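Side-chain contacts in DNA polymerase sliding clamp C (Sulfolobus tokodaii, PDB 3AIZ), which forms part of a ring-shaped sliding clamp that encircles DNA and tethers DNA polymerase and other DNA-processing proteins to it: residues E64-V69 with A116-T121; I25-T30 with L34-I39; R16-F21 with I47-P52; T121-L126 with D238-P243. All coordinates share one frame; numbering follows the deposited sequence.

Interaction 1 (E64-V69 with A116-T121)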
loop_
_atom_site.group_PDB
_atom_site.type_symbol
_atom_site.label_atom_id
_atom_site.label_comp_id
_atom_site.label_asym_id
_atom_site.label_seq_id
_atom_site.Cartn_x
_atom_site.Cartn_y
_atom_site.Cartn_z
ATOM N N GLU C 64 -29.152 -24.412 40.306
ATOM C CA GLU C 64 -28.403 -23.206 39.972
ATOM C C GLU C 64 -26.961 -23.298 40.459
ATOM O O GLU C 64 -26.701 -23.744 41.576
ATOM C CB GLU C 64 -29.079 -21.962 40.556
ATOM C CG GLU C 64 -28.367 -20.659 40.218
ATOM C CD GLU C 64 -29.184 -19.432 40.578
ATOM O OE1 GLU C 64 -30.248 -19.586 41.215
ATOM O OE2 GLU C 64 -28.761 -18.310 40.223
ATOM N N GLU C 65 -26.029 -22.879 39.613
ATOM C CA GLU C 65 -24.615 -22.920 39.962
ATOM C C GLU C 65 -23.870 -21.704 39.422
ATOM O O GLU C 65 -23.714 -21.544 38.212
ATOM C CB GLU C 65 -23.975 -24.209 39.448
ATOM C CG GLU C 65 -22.533 -24.396 39.881
ATOM C CD GLU C 65 -21.974 -25.740 39.463
ATOM O OE1 GLU C 65 -22.727 -26.534 38.859
ATOM O OE2 GLU C 65 -20.784 -26.001 39.739
ATOM N N LYS C 66 -23.417 -20.846 40.331
ATOM C CA LYS C 66 -22.646 -19.669 39.958
ATOM C C LYS C 66 -21.158 -19.981 40.005
ATOM O O LYS C 66 -20.662 -20.539 40.982
ATOM C CB LYS C 66 -22.948 -18.500 40.897
ATOM C CG LYS C 66 -24.376 -17.986 40.843
ATOM C CD LYS C 66 -24.559 -16.809 41.790
ATOM C CE LYS C 66 -25.995 -16.315 41.802
ATOM N NZ LYS C 66 -26.172 -15.164 42.734
ATOM N N VAL C 67 -20.449 -19.617 38.944
ATOM C CA VAL C 67 -19.005 -19.790 38.901
ATOM C C VAL C 67 -18.337 -18.601 38.222
ATOM O O VAL C 67 -18.470 -18.405 37.015
ATOM C CB VAL C 67 -18.604 -21.102 38.192
ATOM C CG1 VAL C 67 -19.424 -21.300 36.927
ATOM C CG2 VAL C 67 -17.114 -21.107 37.885
ATOM N N GLY C 68 -17.629 -17.800 39.008
ATOM C CA GLY C 68 -16.913 -16.657 38.476
ATOM C C GLY C 68 -15.560 -17.065 37.930
ATOM O O GLY C 68 -14.981 -18.057 38.369
ATOM N N VAL C 69 -15.053 -16.298 36.972
ATOM C CA VAL C 69 -13.762 -16.597 36.367
ATOM C C VAL C 69 -13.166 -15.363 35.697
ATOM O O VAL C 69 -13.881 -14.581 35.074
ATOM C CB VAL C 69 -13.877 -17.735 35.332
ATOM C CG1 VAL C 69 -14.847 -17.352 34.222
ATOM C CG2 VAL C 69 -12.511 -18.078 34.761
ATOM N N ALA C 116 -17.024 -13.908 43.250
ATOM C CA ALA C 116 -17.896 -13.275 42.271
ATOM C C ALA C 116 -18.899 -12.343 42.941
ATOM O O ALA C 116 -19.709 -12.770 43.764
ATOM C CB ALA C 116 -18.618 -14.332 41.449
ATOM N N SER C 117 -18.838 -11.066 42.581
ATOM C CA SER C 117 -19.765 -10.078 43.113
ATOM C C SER C 117 -21.171 -10.297 42.569
ATOM O O SER C 117 -21.351 -10.868 41.494
ATOM C CB SER C 117 -19.296 -8.667 42.763
ATOM O OG SER C 117 -18.015 -8.404 43.308
ATOM N N GLU C 118 -22.165 -9.845 43.323
ATOM C CA GLU C 118 -23.543 -9.851 42.855
ATOM C C GLU C 118 -23.865 -8.489 42.258
ATOM O O GLU C 118 -23.630 -7.455 42.885
ATOM C CB GLU C 118 -24.504 -10.163 44.004
ATOM C CG GLU C 118 -24.329 -11.549 44.605
ATOM C CD GLU C 118 -25.281 -11.805 45.759
ATOM O OE1 GLU C 118 -26.017 -10.869 46.143
ATOM O OE2 GLU C 118 -25.292 -12.941 46.283
ATOM N N ILE C 119 -24.394 -8.487 41.039
ATOM C CA ILE C 119 -24.709 -7.239 40.359
ATOM C C ILE C 119 -26.196 -6.912 40.458
ATOM O O ILE C 119 -27.042 -7.650 39.953
ATOM C CB ILE C 119 -24.275 -7.262 38.876
ATOM C CG1 ILE C 119 -22.763 -7.460 38.755
ATOM C CG2 ILE C 119 -24.682 -5.973 38.184
ATOM C CD1 ILE C 119 -22.304 -8.891 38.949
ATOM N N GLU C 120 -26.503 -5.801 41.119
ATOM C CA GLU C 120 -27.882 -5.358 41.288
ATOM C C GLU C 120 -28.373 -4.610 40.053
ATOM O O GLU C 120 -27.642 -3.804 39.476
ATOM C CB GLU C 120 -27.996 -4.460 42.523
ATOM C CG GLU C 120 -29.370 -3.842 42.725
ATOM C CD GLU C 120 -29.434 -2.966 43.962
ATOM O OE1 GLU C 120 -28.545 -3.096 44.830
ATOM O OE2 GLU C 120 -30.376 -2.150 44.066
ATOM N N THR C 121 -29.611 -4.883 39.651
ATOM C CA THR C 121 -30.214 -4.211 38.503
ATOM C C THR C 121 -30.343 -2.710 38.747
ATOM O O THR C 121 -30.970 -2.286 39.717
ATOM C CB THR C 121 -31.597 -4.794 38.165
ATOM O OG1 THR C 121 -31.446 -6.139 37.690
ATOM C CG2 THR C 121 -32.281 -3.956 37.096
#
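Ala-116 sets its methyl group against the bare backbone of Gly-68: its CB lies 4.1 Å from CA of Gly-68, and the two CA atoms are 5.2 Å apart. Gly-68 has no side chain, so the strand offers its bare CA to the loop at this point. Thr-26 and Glu-24 on the neighbouring strand complete the surface on which the methyl rests.

Two residues further back along the strand, Lys-66 leaves on the loop's side too. Its chain is fully extended beyond CB (chi2 to chi4 all near 180°), which carries the ammonium out over the loop toward Glu-118. Glu-118 swings its carboxylate back to meet it, but NZ of Lys-66 stays 4.3 Å from OE2 of Glu-118. That is too far for a salt bridge; attraction of opposite charges in solvent is the most that can be claimed, and both residues also touch a crystal neighbour. On the other face of the strand Val-67 packs on Phe-29.

Only about 100 Å² is buried in all. Strand 65-70 gets its firm hold from backbone bonds to strand 24-29, while Ile-119 carries the loop onward over Arg-37 and Ile-39. A loosely held chain crossing the outer face of the sheet in this way is characteristic of the interdomain connector loop of PCNA-type clamps.

Interaction 2 (I25-T30 with L34-I39)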
loop_
_atom_site.group_PDB
_atom_site.type_symbol
_atom_site.label_atom_id
_atom_site.label_comp_id
_atom_site.label_asym_id
_atom_site.label_seq_id
_atom_site.Cartn_x
_atom_site.Cartn_y
_atom_site.Cartn_z
ATOM N N ILE C 25 -16.177 -12.136 35.171
ATOM C CA ILE C 25 -17.591 -12.392 34.937
ATOM C C ILE C 25 -18.065 -13.565 35.780
ATOM O O ILE C 25 -17.271 -14.409 36.193
ATOM C CB ILE C 25 -17.901 -12.675 33.455
ATOM C CG1 ILE C 25 -17.414 -14.066 33.056
ATOM C CG2 ILE C 25 -17.284 -11.607 32.566
ATOM C CD1 ILE C 25 -17.862 -14.483 31.677
ATOM N N THR C 26 -19.366 -13.606 36.039
ATOM C CA THR C 26 -19.952 -14.672 36.832
ATOM C C THR C 26 -20.933 -15.481 35.997
ATOM O O THR C 26 -22.084 -15.083 35.820
ATOM C CB THR C 26 -20.684 -14.113 38.062
ATOM O OG1 THR C 26 -19.768 -13.357 38.863
ATOM C CG2 THR C 26 -21.268 -15.244 38.894
ATOM N N LEU C 27 -20.469 -16.612 35.477
ATOM C CA LEU C 27 -21.336 -17.521 34.742
ATOM C C LEU C 27 -22.364 -18.122 35.691
ATOM O O LEU C 27 -22.025 -18.930 36.556
ATOM C CB LEU C 27 -20.517 -18.626 34.079
ATOM C CG LEU C 27 -19.441 -18.163 33.096
ATOM C CD1 LEU C 27 -18.588 -19.336 32.642
ATOM C CD2 LEU C 27 -20.070 -17.459 31.905
ATOM N N ASP C 28 -23.619 -17.718 35.531
ATOM C CA ASP C 28 -24.692 -18.174 36.405
ATOM C C ASP C 28 -25.603 -19.159 35.681
ATOM O O ASP C 28 -26.549 -18.760 35.003
ATOM C CB ASP C 28 -25.500 -16.980 36.917
ATOM C CG ASP C 28 -26.625 -17.390 37.847
ATOM O OD1 ASP C 28 -26.698 -18.582 38.211
ATOM O OD2 ASP C 28 -27.436 -16.513 38.216
ATOM N N PHE C 29 -25.313 -20.447 35.831
ATOM C CA PHE C 29 -26.103 -21.491 35.187
ATOM C C PHE C 29 -27.372 -21.803 35.974
ATOM O O PHE C 29 -27.310 -22.245 37.121
ATOM C CB PHE C 29 -25.269 -22.761 35.005
ATOM C CG PHE C 29 -24.080 -22.579 34.107
ATOM C CD1 PHE C 29 -22.860 -22.179 34.624
ATOM C CD2 PHE C 29 -24.184 -22.805 32.746
ATOM C CE1 PHE C 29 -21.764 -22.010 33.801
ATOM C CE2 PHE C 29 -23.093 -22.638 31.915
ATOM C CZ PHE C 29 -21.881 -22.238 32.444
ATOM N N THR C 30 -28.522 -21.567 35.352
ATOM C CA THR C 30 -29.806 -21.844 35.983
ATOM C C THR C 30 -30.616 -22.825 35.145
ATOM O O THR C 30 -30.222 -23.179 34.034
ATOM C CB THR C 30 -30.627 -20.558 36.184
ATOM O OG1 THR C 30 -30.983 -20.008 34.910
ATOM C CG2 THR C 30 -29.828 -19.531 36.973
ATOM N N LEU C 34 -28.150 -20.008 30.785
ATOM C CA LEU C 34 -26.972 -19.309 31.285
ATOM C C LEU C 34 -27.207 -17.808 31.385
ATOM O O LEU C 34 -27.368 -17.126 30.374
ATOM C CB LEU C 34 -25.765 -19.586 30.385
ATOM C CG LEU C 34 -24.490 -18.804 30.705
ATOM C CD1 LEU C 34 -24.068 -19.018 32.151
ATOM C CD2 LEU C 34 -23.368 -19.196 29.754
ATOM N N LYS C 35 -27.227 -17.298 32.612
ATOM C CA LYS C 35 -27.372 -15.866 32.839
ATOM C C LYS C 35 -26.025 -15.241 33.171
ATOM O O LYS C 35 -25.303 -15.721 34.043
ATOM C CB LYS C 35 -28.375 -15.591 33.961
ATOM C CG LYS C 35 -29.792 -16.042 33.644
ATOM C CD LYS C 35 -30.741 -15.741 34.792
ATOM C CE LYS C 35 -32.151 -16.211 34.477
ATOM N NZ LYS C 35 -33.107 -15.861 35.563
ATOM N N ILE C 36 -25.686 -14.174 32.459
ATOM C CA ILE C 36 -24.447 -13.452 32.702
ATOM C C ILE C 36 -24.768 -11.985 32.915
ATOM O O ILE C 36 -25.507 -11.385 32.139
ATOM C CB ILE C 36 -23.465 -13.590 31.526
ATOM C CG1 ILE C 36 -23.183 -15.063 31.234
ATOM C CG2 ILE C 36 -22.174 -12.844 31.823
ATOM C CD1 ILE C 36 -22.353 -15.285 29.996
ATOM N N ARG C 37 -24.212 -11.410 33.973
ATOM C CA ARG C 37 -24.536 -10.043 34.344
ATOM C C ARG C 37 -23.324 -9.342 34.936
ATOM O O ARG C 37 -22.706 -9.842 35.875
ATOM C CB ARG C 37 -25.693 -10.040 35.343
ATOM C CG ARG C 37 -26.055 -8.675 35.883
ATOM C CD ARG C 37 -27.324 -8.748 36.714
ATOM N NE ARG C 37 -28.458 -9.228 35.928
ATOM C CZ ARG C 37 -29.703 -9.302 36.387
ATOM N NH1 ARG C 37 -29.975 -8.926 37.629
ATOM N NH2 ARG C 37 -30.676 -9.751 35.604
ATOM N N GLY C 38 -22.984 -8.185 34.378
ATOM C CA GLY C 38 -21.844 -7.421 34.849
ATOM C C GLY C 38 -22.043 -5.927 34.709
ATOM O O GLY C 38 -23.028 -5.473 34.127
ATOM N N ILE C 39 -21.102 -5.159 35.247
ATOM C CA ILE C 39 -21.157 -3.706 35.160
ATOM C C ILE C 39 -19.749 -3.117 35.176
ATOM O O ILE C 39 -18.958 -3.398 36.075
ATOM C CB ILE C 39 -22.002 -3.105 36.303
ATOM C CG1 ILE C 39 -22.082 -1.584 36.175
ATOM C CG2 ILE C 39 -21.437 -3.503 37.659
ATOM C CD1 ILE C 39 -22.903 -0.930 37.265
#
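CD1 of Leu-34 sits squarely over the ring of Phe-29, 3.7 Å from the ring centroid and 10° off the normal, a CH-pi contact on one face. With CG of Leu-34 anti to its own backbone N (chi1 174°), the isobutyl group is thrown across to the neighbouring strand. The same methyl reaches the main chain there, 3.6 Å from N of Asp-28, and brushes CB of Leu-27. Leu-27 and Ile-36 lie alongside each other in the same direction, with CD2 of Leu-27 3.7 Å from CD1 of Ile-36.

Behind these side chains stands the backbone of a beta hairpin, strands 24-29 and 33-39, within the antiparallel sheet on the outside of the clamp. Asp-28 and Lys-35 form a hydrogen-bonded pair: N of Asp-28 gives to O of Lys-35 at 3.0 Å, and N of Lys-35 to O of Asp-28 at 2.9 Å. Phe-29 and Leu-34 are a non-hydrogen-bonded pair next to it, which puts their side chains together on the opposite face from Asp-28 and Lys-35. Near the turn, Lys-35 passes Thr-30 at about a right angle, its CE 4.0 Å from OG1 of Thr-30, a hydroxyl already bonded to O of Gly-33.

Further out, Phe-15 of helix 8-18 packs on Leu-27 and Ile-36, and Leu-18 joins it on Ile-36. Val-67 supports Leu-27 and Phe-29 from one flanking strand, and Ile-51 backs Leu-34 from the other.

Interaction 3 (R16-F21 with I47-P52); sequences RTLEEF and IDILIP. With SO4 (sulfate ion), chain G.
Leu-18 and Ile-49 meet tip to tip, CD2 of Leu-18 lying 3.9 Å from CD1 of Ile-49. With Ile-47 the same leucine branch makes a slanting crossing instead, its CD2 coming to 3.6 Å from CD1 of Ile-47 and also touching CG2. Ile-47 has a second partner in 16-21, Phe-21: the two side chains cross at about a right angle, CD1 of Ile-47 lying 3.7 Å from CB of Phe-21 and reaching the start of the ring obliquely. In both isoleucines CG1 is anti to the carbonyl carbon (chi1 -51° in Ile-47, -58° in Ile-49); with chi2 extended as well, this carries each CD1 away from the strand toward Leu-18. All four residues are buried, and the contact is wholly apolar.

Arg-16 faces elsewhere. A sulfate, probably from the crystallisation liquor, lies at the edge of its guanidinium with the sulfur in plane. NE of Arg-16 donates a hydrogen bond to sulfate O2 at 3.2 Å and NH2 of Arg-16 one to O3 at 2.8 Å, with a further weak NH2 bond to O2. In clamps of this family the helices line the central channel, so the anion may sit where a DNA phosphate could approach.

Around the apolar core, Leu-71 of helix 71-78 packs on Leu-18 from the helical layer, while in the sheet Ile-36 and Phe-239 come from the strands flanking 45-52, Ile-36 touching Leu-18 and Ile-49, Phe-239 touching Ile-47.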
loop_
_atom_site.group_PDB
_atom_site.type_symbol
_atom_site.label_atom_id
_atom_site.label_comp_id
_atom_site.label_asym_id
_atom_site.label_seq_id
_atom_site.Cartn_x
_atom_site.Cartn_y
_atom_site.Cartn_z
ATOM N N ARG C 16 -15.591 -12.006 24.289
ATOM C CA ARG C 16 -14.585 -11.069 23.807
ATOM C C ARG C 16 -15.143 -9.648 23.843
ATOM O O ARG C 16 -14.403 -8.685 24.043
ATOM C CB ARG C 16 -14.138 -11.445 22.394
ATOM C CG ARG C 16 -13.618 -12.869 22.284
ATOM C CD ARG C 16 -13.224 -13.215 20.861
ATOM N NE ARG C 16 -12.147 -12.362 20.370
ATOM C CZ ARG C 16 -11.565 -12.506 19.185
ATOM N NH1 ARG C 16 -11.956 -13.474 18.367
ATOM N NH2 ARG C 16 -10.592 -11.684 18.817
ATOM N N THR C 17 -16.454 -9.527 23.657
ATOM C CA THR C 17 -17.128 -8.242 23.793
ATOM C C THR C 17 -17.069 -7.777 25.242
ATOM O O THR C 17 -16.766 -6.618 25.522
ATOM C CB THR C 17 -18.607 -8.320 23.364
ATOM O OG1 THR C 17 -18.694 -8.647 21.973
ATOM C CG2 THR C 17 -19.297 -6.988 23.605
ATOM N N LEU C 18 -17.360 -8.694 26.159
ATOM C CA LEU C 18 -17.385 -8.380 27.584
ATOM C C LEU C 18 -16.027 -7.913 28.106
ATOM O O LEU C 18 -15.960 -7.129 29.051
ATOM C CB LEU C 18 -17.877 -9.581 28.393
ATOM C CG LEU C 18 -19.327 -10.009 28.165
ATOM C CD1 LEU C 18 -19.650 -11.261 28.964
ATOM C CD2 LEU C 18 -20.280 -8.883 28.526
ATOM N N GLU C 19 -14.952 -8.398 27.493
ATOM C CA GLU C 19 -13.606 -7.995 27.893
ATOM C C GLU C 19 -13.449 -6.480 27.852
ATOM O O GLU C 19 -12.685 -5.903 28.626
ATOM C CB GLU C 19 -12.551 -8.644 26.996
ATOM C CG GLU C 19 -12.188 -10.066 27.375
ATOM C CD GLU C 19 -11.089 -10.634 26.496
ATOM O OE1 GLU C 19 -11.116 -10.387 25.271
ATOM O OE2 GLU C 19 -10.198 -11.329 27.031
ATOM N N GLU C 20 -14.178 -5.845 26.942
ATOM C CA GLU C 20 -14.110 -4.400 26.771
ATOM C C GLU C 20 -14.695 -3.663 27.972
ATOM O O GLU C 20 -14.396 -2.491 28.195
ATOM C CB GLU C 20 -14.853 -3.982 25.500
ATOM C CG GLU C 20 -14.372 -4.673 24.231
ATOM C CD GLU C 20 -13.039 -4.140 23.735
ATOM O OE1 GLU C 20 -12.514 -3.179 24.336
ATOM O OE2 GLU C 20 -12.518 -4.683 22.738
ATOM N N PHE C 21 -15.524 -4.355 28.747
ATOM C CA PHE C 21 -16.248 -3.719 29.844
ATOM C C PHE C 21 -15.809 -4.181 31.233
ATOM O O PHE C 21 -15.626 -3.362 32.133
ATOM C CB PHE C 21 -17.754 -3.929 29.676
ATOM C CG PHE C 21 -18.308 -3.345 28.411
ATOM C CD1 PHE C 21 -18.366 -4.100 27.251
ATOM C CD2 PHE C 21 -18.763 -2.038 28.378
ATOM C CE1 PHE C 21 -18.871 -3.564 26.083
ATOM C CE2 PHE C 21 -19.269 -1.495 27.212
ATOM C CZ PHE C 21 -19.323 -2.259 26.064
ATOM N N ILE C 47 -24.584 -4.689 31.882
ATOM C CA ILE C 47 -24.748 -5.753 30.903
ATOM C C ILE C 47 -25.601 -6.893 31.441
ATOM O O ILE C 47 -25.310 -7.457 32.495
ATOM C CB ILE C 47 -23.383 -6.301 30.454
ATOM C CG1 ILE C 47 -22.472 -5.149 30.021
ATOM C CG2 ILE C 47 -23.558 -7.318 29.337
ATOM C CD1 ILE C 47 -21.086 -5.581 29.606
ATOM N N ASP C 48 -26.656 -7.229 30.708
ATOM C CA ASP C 48 -27.552 -8.306 31.104
ATOM C C ASP C 48 -27.720 -9.308 29.967
ATOM O O ASP C 48 -28.404 -9.034 28.980
ATOM C CB ASP C 48 -28.910 -7.744 31.518
ATOM C CG ASP C 48 -29.838 -8.809 32.057
ATOM O OD1 ASP C 48 -29.353 -9.718 32.763
ATOM O OD2 ASP C 48 -31.053 -8.736 31.776
ATOM N N ILE C 49 -27.096 -10.472 30.112
ATOM C CA ILE C 49 -27.125 -11.492 29.071
ATOM C C ILE C 49 -27.906 -12.729 29.498
ATOM O O ILE C 49 -27.802 -13.181 30.639
ATOM C CB ILE C 49 -25.701 -11.918 28.668
ATOM C CG1 ILE C 49 -24.902 -10.710 28.175
ATOM C CG2 ILE C 49 -25.751 -13.000 27.600
ATOM C CD1 ILE C 49 -23.457 -11.021 27.847
ATOM N N LEU C 50 -28.696 -13.266 28.574
ATOM C CA LEU C 50 -29.420 -14.507 28.811
ATOM C C LEU C 50 -29.229 -15.467 27.646
ATOM O O LEU C 50 -29.639 -15.184 26.520
ATOM C CB LEU C 50 -30.909 -14.240 29.022
ATOM C CG LEU C 50 -31.785 -15.493 29.110
ATOM C CD1 LEU C 50 -31.341 -16.388 30.260
ATOM C CD2 LEU C 50 -33.252 -15.120 29.255
ATOM N N ILE C 51 -28.597 -16.601 27.923
ATOM C CA ILE C 51 -28.388 -17.631 26.918
ATOM C C ILE C 51 -29.187 -18.871 27.298
ATOM O O ILE C 51 -28.706 -19.720 28.046
ATOM C CB ILE C 51 -26.899 -17.991 26.788
ATOM C CG1 ILE C 51 -26.064 -16.723 26.585
ATOM C CG2 ILE C 51 -26.686 -18.964 25.645
ATOM C CD1 ILE C 51 -24.578 -16.976 26.495
ATOM N N PRO C 52 -30.421 -18.968 26.785
ATOM C CA PRO C 52 -31.368 -20.039 27.117
ATOM C C PRO C 52 -30.798 -21.428 26.857
ATOM O O PRO C 52 -29.862 -21.578 26.071
ATOM C CB PRO C 52 -32.544 -19.770 26.173
ATOM C CG PRO C 52 -32.453 -18.317 25.863
ATOM C CD PRO C 52 -30.989 -18.011 25.822
HETATM S S SO4 G . -9.925 -8.897 20.953
HETATM O O1 SO4 G . -10.587 -7.742 21.554
HETATM O O2 SO4 G . -10.305 -10.108 21.680
HETATM O O3 SO4 G . -10.332 -9.017 19.555
HETATM O O4 SO4 G . -8.477 -8.719 21.024
#

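Interaction 4 (T121-L126 with D238-P243); sequences TPNLNL and DFYIAP
ND2 of Asn-123 is the polar atom that comes nearest across this contact, yet what it meets is carbon: it lies 4.4 Å from CD2 of Tyr-240, and no polar bond joins the segments. CD2 of Leu-126 approaches the same ring atom, at 4.3 Å from CD2 of Tyr-240. Both arrive obliquely and from the same side of the ring plane, so the amide and the methyl converge on one corner of the tyrosine, with ND2 of Asn-123 3.9 Å from CD2 of Leu-126.

Asn-123 and Leu-126 both point toward the strand, and Tyr-240 leaves its strand toward the loop. At distances like these the touch is light, dispersion and little more, and the two segments bury only 88 Å² between them.

Other parts of the sheet share the work: Asn-123 and Leu-126 also rest on Pro-224, and Pro-122 rests on Phe-46. Tyr-240 lies against Lys-226, and its backbone is bonded to Phe-46 in the next strand. Several loop residues touch crystal neighbours, so the crystal may have some say in the path seen here. A linker between the two domains, draped lightly over the outer sheet beside a C-terminal-domain strand, is the interdomain connector loop of PCNA, next to which related clamps bind the PIP-box peptides of their partner proteins.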
loop_
_atom_site.group_PDB
_atom_site.type_symbol
_atom_site.label_atom_id
_atom_site.label_comp_id
_atom_site.label_asym_id
_atom_site.label_seq_id
_atom_site.Cartn_x
_atom_site.Cartn_y
_atom_site.Cartn_z
ATOM N N THR C 121 -29.611 -4.883 39.651
ATOM C CA THR C 121 -30.214 -4.211 38.503
ATOM C C THR C 121 -30.343 -2.710 38.747
ATOM O O THR C 121 -30.970 -2.286 39.717
ATOM C CB THR C 121 -31.597 -4.794 38.165
ATOM O OG1 THR C 121 -31.446 -6.139 37.690
ATOM C CG2 THR C 121 -32.281 -3.956 37.096
ATOM N N PRO C 122 -29.745 -1.901 37.859
ATOM C CA PRO C 122 -29.670 -0.443 38.005
ATOM C C PRO C 122 -31.011 0.256 37.802
ATOM O O PRO C 122 -31.269 1.275 38.444
ATOM C CB PRO C 122 -28.700 -0.026 36.888
ATOM C CG PRO C 122 -28.009 -1.288 36.466
ATOM C CD PRO C 122 -29.016 -2.369 36.670
ATOM N N ASN C 123 -31.849 -0.281 36.920
ATOM C CA ASN C 123 -33.099 0.381 36.560
ATOM C C ASN C 123 -34.346 -0.429 36.902
ATOM O O ASN C 123 -34.585 -1.493 36.328
ATOM C CB ASN C 123 -33.101 0.744 35.073
ATOM C CG ASN C 123 -31.980 1.697 34.707
ATOM O OD1 ASN C 123 -31.994 2.867 35.092
ATOM N ND2 ASN C 123 -31.000 1.200 33.960
ATOM N N LEU C 124 -35.135 0.092 37.838
ATOM C CA LEU C 124 -36.390 -0.536 38.237
ATOM C C LEU C 124 -37.326 -0.686 37.044
ATOM O O LEU C 124 -37.725 -1.796 36.689
ATOM C CB LEU C 124 -37.070 0.286 39.334
ATOM C CG LEU C 124 -36.309 0.422 40.655
ATOM C CD1 LEU C 124 -36.998 1.418 41.576
ATOM C CD2 LEU C 124 -36.172 -0.932 41.336
ATOM N N ASN C 125 -37.675 0.440 36.429
ATOM C CA ASN C 125 -38.526 0.434 35.246
ATOM C C ASN C 125 -38.061 1.456 34.217
ATOM O O ASN C 125 -37.742 2.595 34.562
ATOM C CB ASN C 125 -39.983 0.697 35.626
ATOM C CG ASN C 125 -40.925 0.562 34.446
ATOM O OD1 ASN C 125 -40.575 -0.022 33.421
ATOM N ND2 ASN C 125 -42.133 1.098 34.588
ATOM N N LEU C 126 -38.025 1.045 32.954
ATOM C CA LEU C 126 -37.572 1.918 31.878
ATOM C C LEU C 126 -38.556 1.953 30.712
ATOM O O LEU C 126 -38.863 0.921 30.112
ATOM C CB LEU C 126 -36.190 1.483 31.386
ATOM C CG LEU C 126 -35.065 2.502 31.580
ATOM C CD1 LEU C 126 -35.049 3.023 33.010
ATOM C CD2 LEU C 126 -33.718 1.900 31.202
ATOM N N ASP C 238 -28.019 -7.665 26.530
ATOM C CA ASP C 238 -28.422 -6.281 26.748
ATOM C C ASP C 238 -27.271 -5.406 27.227
ATOM O O ASP C 238 -26.524 -5.782 28.130
ATOM C CB ASP C 238 -29.581 -6.206 27.746
ATOM C CG ASP C 238 -30.883 -6.732 27.170
ATOM O OD1 ASP C 238 -30.961 -6.913 25.936
ATOM O OD2 ASP C 238 -31.831 -6.960 27.951
ATOM N N PHE C 239 -27.137 -4.236 26.613
ATOM C CA PHE C 239 -26.154 -3.250 27.041
ATOM C C PHE C 239 -26.839 -1.928 27.371
ATOM O O PHE C 239 -27.339 -1.241 26.481
ATOM C CB PHE C 239 -25.093 -3.041 25.958
ATOM C CG PHE C 239 -24.240 -4.250 25.701
ATOM C CD1 PHE C 239 -24.691 -5.273 24.885
ATOM C CD2 PHE C 239 -22.985 -4.362 26.275
ATOM C CE1 PHE C 239 -23.908 -6.387 24.648
ATOM C CE2 PHE C 239 -22.197 -5.473 26.041
ATOM C CZ PHE C 239 -22.660 -6.486 25.225
ATOM N N TYR C 240 -26.873 -1.584 28.655
ATOM C CA TYR C 240 -27.440 -0.315 29.092
ATOM C C TYR C 240 -26.335 0.714 29.291
ATOM O O TYR C 240 -25.506 0.577 30.191
ATOM C CB TYR C 240 -28.227 -0.492 30.393
ATOM C CG TYR C 240 -29.400 -1.440 30.284
ATOM C CD1 TYR C 240 -29.213 -2.814 30.358
ATOM C CD2 TYR C 240 -30.692 -0.963 30.116
ATOM C CE1 TYR C 240 -30.279 -3.686 30.262
ATOM C CE2 TYR C 240 -31.767 -1.829 30.020
ATOM C CZ TYR C 240 -31.554 -3.189 30.094
ATOM O OH TYR C 240 -32.615 -4.060 30.000
ATOM N N ILE C 241 -26.327 1.743 28.451
ATOM C CA ILE C 241 -25.307 2.782 28.529
ATOM C C ILE C 241 -25.891 4.091 29.053
ATOM O O ILE C 241 -26.872 4.602 28.518
ATOM C CB ILE C 241 -24.648 3.019 27.160
ATOM C CG1 ILE C 241 -24.163 1.691 26.575
ATOM C CG2 ILE C 241 -23.501 4.010 27.282
ATOM C CD1 ILE C 241 -23.521 1.820 25.218
ATOM N N ALA C 242 -25.277 4.627 30.104
ATOM C CA ALA C 242 -25.766 5.840 30.754
ATOM C C ALA C 242 -25.722 7.053 29.827
ATOM O O ALA C 242 -24.853 7.149 28.962
ATOM C CB ALA C 242 -24.979 6.113 32.026
ATOM N N PRO C 243 -26.671 7.983 30.012
ATOM C CA PRO C 243 -26.813 9.194 29.197
ATOM C C PRO C 243 -25.742 10.241 29.490
ATOM O O PRO C 243 -25.142 10.230 30.564
ATOM C CB PRO C 243 -28.185 9.740 29.614
ATOM C CG PRO C 243 -28.870 8.610 30.318
ATOM C CD PRO C 243 -27.778 7.839 30.970
#

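In the fold
All four contacts involve the same long antiparallel sheet. Interaction 3 is the core, 4 Å from the chain's centre, where helix 8-18 and the residues just after it pack on the inner face with aliphatic and aromatic groups alone. Interaction 2 lies within the sheet and mixes backbone bonds with packing on that same face; strands 33-39 and 45-52, neighbours in the sheet, join it to interaction 3. Interactions 1 and 4 belong to the surface: one loop, shared at Thr-121, crosses the outer face from strand 65-70 to strand 235-241, touching lightly at each end. Between them Thr-121 packs near Arg-37 of interaction 2, while a probable backbone hydrogen bond between Asp-238 and Asp-48 joins the strands of interactions 3 and 4.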